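PDB 2HEU: sugar ABC transporter, sugar-binding protein from Streptococcus pneumoniae, which probably captures sugars, likely raffinose-type oligosaccharides, outside the cell and delivers them to an ABC transporter for import. Local coordinates for residues 91-101 and 294-302; 165-176 and 228-239. All blocks are in the same frame, centred on the assembly; numbering follows the deposited sequence.

Contact 1 (91-101 and 294-302)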
loop_
_atom_site.group_PDB
_atom_site.type_symbol
_atom_site.label_atom_id
_atom_site.label_comp_id
_atom_site.label_asym_id
_atom_site.label_seq_id
_atom_site.Cartn_x
_atom_site.Cartn_y
_atom_site.Cartn_z
ATOM N N GLY A 91 21.054 11.268 -8.320
ATOM C CA GLY A 91 22.095 11.219 -7.364
ATOM C C GLY A 91 21.786 11.820 -6.024
ATOM O O GLY A 91 22.730 11.979 -5.251
ATOM N N VAL A 92 20.528 12.060 -5.690
ATOM C CA VAL A 92 20.160 12.690 -4.445
ATOM C C VAL A 92 20.441 11.747 -3.251
ATOM O O VAL A 92 20.723 12.195 -2.151
ATOM C CB VAL A 92 18.689 13.095 -4.468
ATOM C CG1 VAL A 92 18.142 13.507 -3.116
ATOM C CG2 VAL A 92 18.479 14.134 -5.575
ATOM N N PHE A 93 20.360 10.419 -3.473
ATOM C CA PHE A 93 20.402 9.415 -2.407
ATOM C C PHE A 93 21.563 8.438 -2.493
ATOM O O PHE A 93 22.023 8.104 -3.596
ATOM C CB PHE A 93 19.063 8.596 -2.371
ATOM C CG PHE A 93 17.866 9.424 -2.093
ATOM C CD1 PHE A 93 17.759 10.133 -0.908
ATOM C CD2 PHE A 93 16.788 9.423 -2.994
ATOM C CE1 PHE A 93 16.645 10.857 -0.575
ATOM C CE2 PHE A 93 15.680 10.231 -2.699
ATOM C CZ PHE A 93 15.599 10.913 -1.497
ATOM N N GLU A 94 22.086 8.062 -1.315
ATOM C CA GLU A 94 23.162 7.100 -1.241
ATOM C C GLU A 94 22.710 5.749 -1.802
ATOM O O GLU A 94 21.619 5.283 -1.526
ATOM C CB GLU A 94 23.597 6.943 0.197
ATOM C CG GLU A 94 24.826 6.047 0.346
ATOM C CD GLU A 94 25.357 5.924 1.723
ATOM O OE1 GLU A 94 24.864 6.517 2.664
ATOM O OE2 GLU A 94 26.390 5.179 1.874
ATOM N N ASP A 95 23.554 5.098 -2.581
ATOM C CA ASP A 95 23.379 3.782 -3.055
ATOM C C ASP A 95 23.591 2.833 -1.882
ATOM O O ASP A 95 24.643 2.698 -1.257
ATOM C CB ASP A 95 24.381 3.489 -4.231
ATOM C CG ASP A 95 24.325 2.064 -4.743
ATOM O OD1 ASP A 95 23.441 1.285 -4.344
ATOM O OD2 ASP A 95 25.178 1.758 -5.618
ATOM N N LEU A 96 22.502 2.158 -1.525
ATOM C CA LEU A 96 22.458 1.192 -0.428
ATOM C C LEU A 96 22.697 -0.260 -0.811
ATOM O O LEU A 96 22.621 -1.163 0.045
ATOM C CB LEU A 96 21.176 1.299 0.370
ATOM C CG LEU A 96 20.758 2.751 0.766
ATOM C CD1 LEU A 96 19.445 2.676 1.567
ATOM C CD2 LEU A 96 21.786 3.462 1.613
ATOM N N SER A 97 22.908 -0.533 -2.103
ATOM C CA SER A 97 22.906 -1.922 -2.612
ATOM C C SER A 97 23.811 -2.869 -1.915
ATOM O O SER A 97 23.399 -4.046 -1.744
ATOM C CB SER A 97 23.324 -1.909 -4.111
ATOM O OG SER A 97 22.495 -1.054 -4.871
ATOM N N ASN A 98 24.960 -2.381 -1.429
ATOM C CA ASN A 98 26.012 -3.211 -0.872
ATOM C C ASN A 98 26.056 -3.129 0.655
ATOM O O ASN A 98 26.955 -3.713 1.223
ATOM C CB ASN A 98 27.338 -2.823 -1.537
ATOM C CG ASN A 98 27.232 -2.826 -3.026
ATOM O OD1 ASN A 98 26.871 -3.838 -3.630
ATOM N ND2 ASN A 98 27.413 -1.680 -3.627
ATOM N N LYS A 99 25.081 -2.552 1.323
ATOM C CA LYS A 99 25.044 -2.425 2.780
ATOM C C LYS A 99 24.729 -3.751 3.324
ATOM O O LYS A 99 23.757 -4.404 2.912
ATOM C CB LYS A 99 24.001 -1.426 3.193
ATOM C CG LYS A 99 24.156 -0.022 2.726
ATOM C CD LYS A 99 25.368 0.697 3.228
ATOM C CE LYS A 99 25.304 2.152 2.787
ATOM N NZ LYS A 99 26.587 2.794 3.245
ATOM N N ASP A 100 25.468 -4.182 4.311
ATOM C CA ASP A 100 25.172 -5.448 4.942
ATOM C C ASP A 100 23.752 -5.462 5.540
ATOM O O ASP A 100 23.076 -6.514 5.488
ATOM C CB ASP A 100 26.229 -5.833 5.979
ATOM C CG ASP A 100 27.612 -6.174 5.357
ATOM O OD1 ASP A 100 27.777 -6.379 4.144
ATOM O OD2 ASP A 100 28.526 -6.234 6.153
ATOM N N TYR A 101 23.310 -4.357 6.091
ATOM C CA TYR A 101 22.025 -4.330 6.740
ATOM C C TYR A 101 20.877 -4.534 5.735
ATOM O O TYR A 101 19.774 -4.912 6.126
ATOM C CB TYR A 101 21.818 -3.008 7.545
ATOM C CG TYR A 101 21.884 -1.696 6.843
ATOM C CD1 TYR A 101 22.943 -0.845 7.114
ATOM C CD2 TYR A 101 20.937 -1.287 5.942
ATOM C CE1 TYR A 101 23.069 0.327 6.482
ATOM C CE2 TYR A 101 20.972 -0.060 5.332
ATOM C CZ TYR A 101 22.055 0.798 5.634
ATOM O OH TYR A 101 22.081 2.016 5.002
ATOM N N LEU A 294 6.764 2.689 5.943
ATOM C CA LEU A 294 8.018 3.095 6.632
ATOM C C LEU A 294 9.158 2.656 5.781
ATOM O O LEU A 294 9.411 1.440 5.637
ATOM C CB LEU A 294 8.060 2.490 8.034
ATOM C CG LEU A 294 9.210 3.133 8.899
ATOM C CD1 LEU A 294 8.814 4.536 9.396
ATOM C CD2 LEU A 294 9.598 2.222 10.047
ATOM N N ALA A 295 9.796 3.605 5.111
ATOM C CA ALA A 295 10.701 3.306 3.990
ATOM C C ALA A 295 11.652 4.479 3.945
ATOM O O ALA A 295 11.238 5.606 3.797
ATOM C CB ALA A 295 9.946 3.130 2.694
ATOM N N TRP A 296 12.958 4.179 4.117
ATOM C CA TRP A 296 13.966 5.235 4.314
ATOM C C TRP A 296 15.050 5.200 3.284
ATOM O O TRP A 296 15.558 4.156 2.875
ATOM C CB TRP A 296 14.631 5.134 5.690
ATOM C CG TRP A 296 13.760 5.292 6.884
ATOM C CD1 TRP A 296 12.425 5.677 6.906
ATOM C CD2 TRP A 296 14.073 5.046 8.253
ATOM N NE1 TRP A 296 11.963 5.692 8.179
ATOM C CE2 TRP A 296 12.971 5.351 9.056
ATOM C CE3 TRP A 296 15.282 4.655 8.872
ATOM C CZ2 TRP A 296 12.980 5.241 10.456
ATOM C CZ3 TRP A 296 15.285 4.568 10.246
ATOM C CH2 TRP A 296 14.156 4.851 11.014
ATOM N N SER A 297 15.465 6.421 2.922
ATOM C CA SER A 297 16.626 6.692 2.060
ATOM C C SER A 297 17.602 7.645 2.793
ATOM O O SER A 297 17.177 8.320 3.752
ATOM C CB SER A 297 16.169 7.305 0.748
ATOM O OG SER A 297 15.349 6.413 0.002
ATOM N N ILE A 298 18.841 7.639 2.370
ATOM C CA ILE A 298 19.880 8.472 3.005
ATOM C C ILE A 298 20.342 9.471 2.012
ATOM O O ILE A 298 20.629 9.152 0.859
ATOM C CB ILE A 298 21.044 7.604 3.484
ATOM C CG1 ILE A 298 20.590 6.523 4.474
ATOM C CG2 ILE A 298 22.157 8.481 4.082
ATOM C CD1 ILE A 298 21.716 5.602 4.895
ATOM N N SER A 299 20.452 10.751 2.413
ATOM C CA SER A 299 21.040 11.736 1.503
ATOM C C SER A 299 22.457 11.344 1.084
ATOM O O SER A 299 23.319 11.041 1.906
ATOM C CB SER A 299 21.124 13.082 2.229
ATOM O OG SER A 299 21.791 14.019 1.392
ATOM N N ALA A 300 22.725 11.474 -0.220
ATOM C CA ALA A 300 24.046 11.303 -0.778
ATOM C C ALA A 300 25.038 12.382 -0.388
ATOM O O ALA A 300 26.219 12.241 -0.595
ATOM C CB ALA A 300 24.006 11.248 -2.273
ATOM N N THR A 301 24.514 13.460 0.179
ATOM C CA THR A 301 25.326 14.614 0.542
ATOM C C THR A 301 25.294 14.918 2.008
ATOM O O THR A 301 25.757 15.983 2.417
ATOM C CB THR A 301 24.906 15.819 -0.297
ATOM O OG1 THR A 301 23.546 16.124 -0.089
ATOM C CG2 THR A 301 25.212 15.670 -1.787
ATOM N N THR A 302 24.822 14.011 2.831
ATOM C CA THR A 302 24.903 14.217 4.253
ATOM C C THR A 302 26.348 14.452 4.655
ATOM O O THR A 302 27.290 13.757 4.202
ATOM C CB THR A 302 24.298 13.014 5.093
ATOM O OG1 THR A 302 24.452 13.296 6.461
ATOM C CG2 THR A 302 24.881 11.693 4.812
HETATM O O HOH W 1 21.829 14.797 -2.022
HETATM O O HOH W 2 19.496 6.075 0.078
HETATM O O HOH W 3 25.457 9.232 2.341
#
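Gly-91 closes helix 82-89 with a Schellman motif and sets its carbonyl O 3.3 Å from Ala-300 CB. Just beyond, Val-92 O takes the Ala-300 N-H in a nearly straight bond of 2.9 Å (173°), and a water joins the same oxygen to Thr-301 OG1. Phe-93 forms a single bridge with Ser-299. Its ring is sandwiched: Val-92 CG1 lies over the centre of one face and Ser-297 CB over the other, toward its rim, 3.9 Å from the centroid in a CH-pi contact, while Ile-298 O comes up in the ring plane at the edge. Ile-298 O also accepts from Glu-94 N at 2.8 Å. With CG anti to the backbone N (chi1 -174°), the extended Glu-94 side chain runs alongside Ile-298, bringing OE1 beside Ile-298 CG2; its OE2 is held from above the carboxylate plane by Lys-99 NZ, 2.8 Å away. Leu-96 CD2 and Tyr-101 OH close on Ile-298 CD1 at 3.9 and 3.6 Å. The loop after helix 82-89 is thus tied to strand 295-298 and the residues that follow it, in a periplasmic-binding-protein lobe. Two direct backbone bonds fix the register, waters bridge further polar groups, and the Lys-99 charge probably stabilises an ionised Glu-94 beside the apolar Ile-298.

Contact 2 (165-176 and 228-239)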
loop_
_atom_site.group_PDB
_atom_site.type_symbol
_atom_site.label_atom_id
_atom_site.label_comp_id
_atom_site.label_asym_id
_atom_site.label_seq_id
_atom_site.Cartn_x
_atom_site.Cartn_y
_atom_site.Cartn_z
ATOM N N THR A 165 -26.267 -7.194 3.545
ATOM C CA THR A 165 -25.595 -6.346 2.565
ATOM C C THR A 165 -24.159 -6.781 2.427
ATOM O O THR A 165 -23.390 -6.679 3.369
ATOM C CB THR A 165 -25.651 -4.885 2.967
ATOM O OG1 THR A 165 -26.998 -4.476 3.149
ATOM C CG2 THR A 165 -24.979 -4.011 1.899
ATOM N N PRO A 166 -23.761 -7.227 1.225
ATOM C CA PRO A 166 -22.383 -7.709 1.041
ATOM C C PRO A 166 -21.328 -6.631 1.333
ATOM O O PRO A 166 -20.399 -6.907 2.068
ATOM C CB PRO A 166 -22.358 -8.169 -0.435
ATOM C CG PRO A 166 -23.755 -8.561 -0.725
ATOM C CD PRO A 166 -24.605 -7.611 0.069
ATOM N N PHE A 167 -21.471 -5.454 0.688
ATOM C CA PHE A 167 -20.415 -4.487 0.721
ATOM C C PHE A 167 -20.825 -3.136 1.221
ATOM O O PHE A 167 -21.885 -2.626 0.909
ATOM C CB PHE A 167 -19.849 -4.188 -0.728
ATOM C CG PHE A 167 -19.249 -5.415 -1.411
ATOM C CD1 PHE A 167 -18.078 -6.008 -0.964
ATOM C CD2 PHE A 167 -19.867 -5.891 -2.556
ATOM C CE1 PHE A 167 -17.521 -7.065 -1.655
ATOM C CE2 PHE A 167 -19.274 -6.982 -3.243
ATOM C CZ PHE A 167 -18.136 -7.540 -2.799
ATOM N N GLY A 168 -19.878 -2.488 1.917
ATOM C CA GLY A 168 -19.857 -1.025 2.041
ATOM C C GLY A 168 -18.921 -0.447 0.991
ATOM O O GLY A 168 -17.744 -0.736 0.992
ATOM N N ILE A 169 -19.455 0.351 0.093
ATOM C CA ILE A 169 -18.698 1.005 -0.974
ATOM C C ILE A 169 -18.858 2.527 -0.782
ATOM O O ILE A 169 -19.969 3.040 -0.630
ATOM C CB ILE A 169 -19.145 0.597 -2.385
ATOM C CG1 ILE A 169 -18.987 -0.920 -2.573
ATOM C CG2 ILE A 169 -18.403 1.341 -3.445
ATOM C CD1 ILE A 169 -17.576 -1.468 -2.519
ATOM N N ALA A 170 -17.730 3.191 -0.786
ATOM C CA ALA A 170 -17.685 4.641 -0.559
ATOM C C ALA A 170 -17.789 5.346 -1.950
ATOM O O ALA A 170 -16.773 5.740 -2.506
ATOM C CB ALA A 170 -16.394 5.053 0.159
ATOM N N GLY A 171 -19.011 5.503 -2.451
ATOM C CA GLY A 171 -19.195 6.080 -3.756
ATOM C C GLY A 171 -18.594 7.469 -3.963
ATOM O O GLY A 171 -18.270 7.816 -5.110
ATOM N N ALA A 172 -18.485 8.232 -2.882
ATOM C CA ALA A 172 -17.904 9.576 -2.970
ATOM C C ALA A 172 -16.367 9.556 -2.911
ATOM O O ALA A 172 -15.772 10.602 -3.194
ATOM C CB ALA A 172 -18.435 10.459 -1.857
ATOM N N ASP A 173 -15.688 8.426 -2.545
ATOM C CA ASP A 173 -14.287 8.366 -2.398
ATOM C C ASP A 173 -13.734 7.246 -3.295
ATOM O O ASP A 173 -13.474 6.108 -2.870
ATOM C CB ASP A 173 -13.897 8.114 -0.934
ATOM C CG ASP A 173 -14.034 9.335 -0.063
ATOM O OD1 ASP A 173 -13.653 10.414 -0.562
ATOM O OD2 ASP A 173 -14.350 9.296 1.068
ATOM N N ALA A 174 -13.572 7.605 -4.547
ATOM C CA ALA A 174 -13.155 6.646 -5.597
ATOM C C ALA A 174 -11.837 5.963 -5.282
ATOM O O ALA A 174 -11.640 4.814 -5.690
ATOM C CB ALA A 174 -13.062 7.405 -6.931
ATOM N N TRP A 175 -10.917 6.670 -4.585
ATOM C CA TRP A 175 -9.612 6.063 -4.271
ATOM C C TRP A 175 -9.766 4.739 -3.584
ATOM O O TRP A 175 -8.864 3.884 -3.655
ATOM C CB TRP A 175 -8.766 7.005 -3.424
ATOM C CG TRP A 175 -9.300 7.314 -2.067
ATOM C CD1 TRP A 175 -10.012 8.416 -1.659
ATOM C CD2 TRP A 175 -9.130 6.527 -0.889
ATOM N NE1 TRP A 175 -10.260 8.355 -0.297
ATOM C CE2 TRP A 175 -9.743 7.187 0.168
ATOM C CE3 TRP A 175 -8.512 5.300 -0.614
ATOM C CZ2 TRP A 175 -9.744 6.684 1.537
ATOM C CZ3 TRP A 175 -8.553 4.802 0.677
ATOM C CH2 TRP A 175 -9.169 5.507 1.705
ATOM N N THR A 176 -10.838 4.510 -2.834
ATOM C CA THR A 176 -11.009 3.298 -2.111
ATOM C C THR A 176 -10.974 2.019 -2.969
ATOM O O THR A 176 -10.687 0.955 -2.433
ATOM C CB THR A 176 -12.306 3.290 -1.228
ATOM O OG1 THR A 176 -13.437 3.383 -2.091
ATOM C CG2 THR A 176 -12.308 4.402 -0.174
ATOM N N GLY A 228 -28.290 -5.404 -5.209
ATOM C CA GLY A 228 -28.387 -5.467 -3.780
ATOM C C GLY A 228 -27.041 -5.647 -3.061
ATOM O O GLY A 228 -27.007 -5.865 -1.870
ATOM N N SER A 229 -25.933 -5.529 -3.791
ATOM C CA SER A 229 -24.623 -5.776 -3.217
ATOM C C SER A 229 -24.080 -4.665 -2.320
ATOM O O SER A 229 -23.140 -4.948 -1.565
ATOM C CB SER A 229 -23.641 -6.074 -4.283
ATOM O OG SER A 229 -23.460 -5.015 -5.203
ATOM N N LYS A 230 -24.630 -3.446 -2.406
ATOM C CA LYS A 230 -24.086 -2.301 -1.700
ATOM C C LYS A 230 -25.095 -1.687 -0.770
ATOM O O LYS A 230 -26.303 -1.953 -0.853
ATOM C CB LYS A 230 -23.575 -1.256 -2.691
ATOM C CG LYS A 230 -22.455 -1.813 -3.588
ATOM C CD LYS A 230 -22.050 -0.888 -4.687
ATOM C CE LYS A 230 -23.132 -0.648 -5.765
ATOM N NZ LYS A 230 -23.627 -1.956 -6.311
ATOM N N GLN A 231 -24.616 -0.910 0.169
ATOM C CA GLN A 231 -25.484 -0.313 1.171
ATOM C C GLN A 231 -26.330 0.819 0.604
ATOM O O GLN A 231 -26.041 1.445 -0.408
ATOM C CB GLN A 231 -24.656 0.173 2.383
ATOM C CG GLN A 231 -23.958 1.519 2.254
ATOM C CD GLN A 231 -22.675 1.560 1.426
ATOM O OE1 GLN A 231 -22.326 0.625 0.672
ATOM N NE2 GLN A 231 -21.922 2.667 1.552
ATOM N N LYS A 232 -27.417 1.105 1.310
ATOM C CA LYS A 232 -28.246 2.200 0.957
ATOM C C LYS A 232 -27.479 3.499 0.973
ATOM O O LYS A 232 -26.679 3.759 1.830
ATOM C CB LYS A 232 -29.409 2.312 2.019
ATOM C CG LYS A 232 -30.270 3.450 2.046
ATOM C CD LYS A 232 -31.438 3.293 3.046
ATOM C CE LYS A 232 -31.179 3.646 4.442
ATOM N NZ LYS A 232 -32.509 3.658 5.163
ATOM N N ASN A 233 -27.733 4.327 -0.038
ATOM C CA ASN A 233 -27.075 5.624 -0.169
ATOM C C ASN A 233 -25.568 5.516 -0.289
ATOM O O ASN A 233 -24.832 6.450 0.037
ATOM C CB ASN A 233 -27.512 6.612 0.894
ATOM C CG ASN A 233 -29.003 6.855 0.864
ATOM O OD1 ASN A 233 -29.590 6.992 1.994
ATOM N ND2 ASN A 233 -29.581 6.962 -0.253
ATOM N N TRP A 234 -25.083 4.411 -0.901
ATOM C CA TRP A 234 -23.667 4.257 -1.104
ATOM C C TRP A 234 -23.111 5.297 -2.090
ATOM O O TRP A 234 -21.920 5.609 -2.016
ATOM C CB TRP A 234 -23.344 2.843 -1.622
ATOM C CG TRP A 234 -23.754 2.637 -3.062
ATOM C CD1 TRP A 234 -24.984 2.242 -3.524
ATOM C CD2 TRP A 234 -22.956 2.850 -4.204
ATOM N NE1 TRP A 234 -24.960 2.221 -4.909
ATOM C CE2 TRP A 234 -23.727 2.591 -5.338
ATOM C CE3 TRP A 234 -21.628 3.224 -4.357
ATOM C CZ2 TRP A 234 -23.222 2.694 -6.654
ATOM C CZ3 TRP A 234 -21.103 3.351 -5.632
ATOM C CH2 TRP A 234 -21.917 3.069 -6.723
ATOM N N GLU A 235 -23.928 5.822 -2.985
ATOM C CA GLU A 235 -23.424 6.653 -4.063
ATOM C C GLU A 235 -22.706 7.846 -3.533
ATOM O O GLU A 235 -21.730 8.293 -4.128
ATOM C CB GLU A 235 -24.559 7.051 -5.022
ATOM C CG GLU A 235 -25.287 5.944 -5.716
ATOM C CD GLU A 235 -26.480 5.314 -4.980
ATOM O OE1 GLU A 235 -26.628 5.476 -3.767
ATOM O OE2 GLU A 235 -27.301 4.642 -5.709
ATOM N N GLY A 236 -23.193 8.395 -2.418
ATOM C CA GLY A 236 -22.645 9.580 -1.769
ATOM C C GLY A 236 -21.827 9.273 -0.495
ATOM O O GLY A 236 -21.420 10.204 0.212
ATOM N N ALA A 237 -21.536 7.990 -0.250
ATOM C CA ALA A 237 -20.880 7.625 0.995
ATOM C C ALA A 237 -19.385 7.857 0.906
ATOM O O ALA A 237 -18.725 7.602 -0.109
ATOM C CB ALA A 237 -21.152 6.171 1.266
ATOM N N GLY A 238 -18.810 8.323 2.019
ATOM C CA GLY A 238 -17.405 8.505 2.143
ATOM C C GLY A 238 -16.735 7.337 2.867
ATOM O O GLY A 238 -17.336 6.411 3.404
ATOM N N TYR A 239 -15.417 7.426 2.894
ATOM C CA TYR A 239 -14.576 6.431 3.625
ATOM C C TYR A 239 -15.074 6.228 5.005
ATOM O O TYR A 239 -15.254 5.058 5.437
ATOM C CB TYR A 239 -13.134 6.893 3.588
ATOM C CG TYR A 239 -12.165 6.065 4.351
ATOM C CD1 TYR A 239 -11.905 4.738 3.980
ATOM C CD2 TYR A 239 -11.540 6.549 5.404
ATOM C CE1 TYR A 239 -10.939 3.988 4.686
ATOM C CE2 TYR A 239 -10.578 5.813 6.114
ATOM C CZ TYR A 239 -10.296 4.535 5.733
ATOM O OH TYR A 239 -9.325 3.770 6.379
HETATM O O HOH W 4 -28.253 -2.856 0.889
#
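Trp-234 O is gripped by two backbone N-H groups, Gly-171 N at 2.9 Å and Ala-237 N at 3.0 Å, which reach it from opposite faces of its carbonyl plane. It lies where two loops of the binding-protein fold run together, one leading from helix 149-161 to helix 178-189, the other from helix 212-222 to helix 239-247. The side-chain amide of Gln-231 makes a two-point clasp on the backbone of Ile-169, OE1 accepting from Ile-169 N at 2.9 Å and NE2 giving to Ile-169 O at 3.0 Å, the latter from above the carbonyl plane. Its CG sits between the backbone N and the carbonyl carbon (chi1 81°), and a bend at chi2 (-77°) then brings the amide to the first loop, where the paired bonds fix its rotation. Ile-169 branches between two neighbours, CG1 against Lys-230 CD and CG2 at 3.8 Å from Trp-234 CE3. Lys-230 CE and Glu-235 CG lie over opposite faces of the indole, each toward the rim, and helix 370-382 adds Val-380 and Leu-381. Further along, Ala-172 N donates to Ala-237 O, and Gly-238 takes the N-cap position of helix 239-247. Trp-175 sets CH2 over one face of the Tyr-239 ring, the planes inclined at 49°. At the first turn of that helix, Tyr-239 N meets the anti lone pair of Asp-173 OD2 at 2.8 Å.

How the contacts relate
From the N terminus, the chain passes helix 82-89 and enters 91-101, the first half of contact 1, whose partner 294-302 arrives only after 192 intervening residues. Within that long loop the chain reaches 165-176 and, 51 residues further on, 228-239, closing contact 2. Contact 2 is therefore nested inside contact 1, and the two do not cross. Their centres lie 41 Å apart on opposite sides of the chain's centre, with nearest atoms about 16 Å apart. Contact 1 joins a loop to the five-stranded mixed sheet; contact 2 joins two interhelical loops, close to strand 253-257. The long excursion to another region and back suits the two-lobed architecture of periplasmic binding proteins.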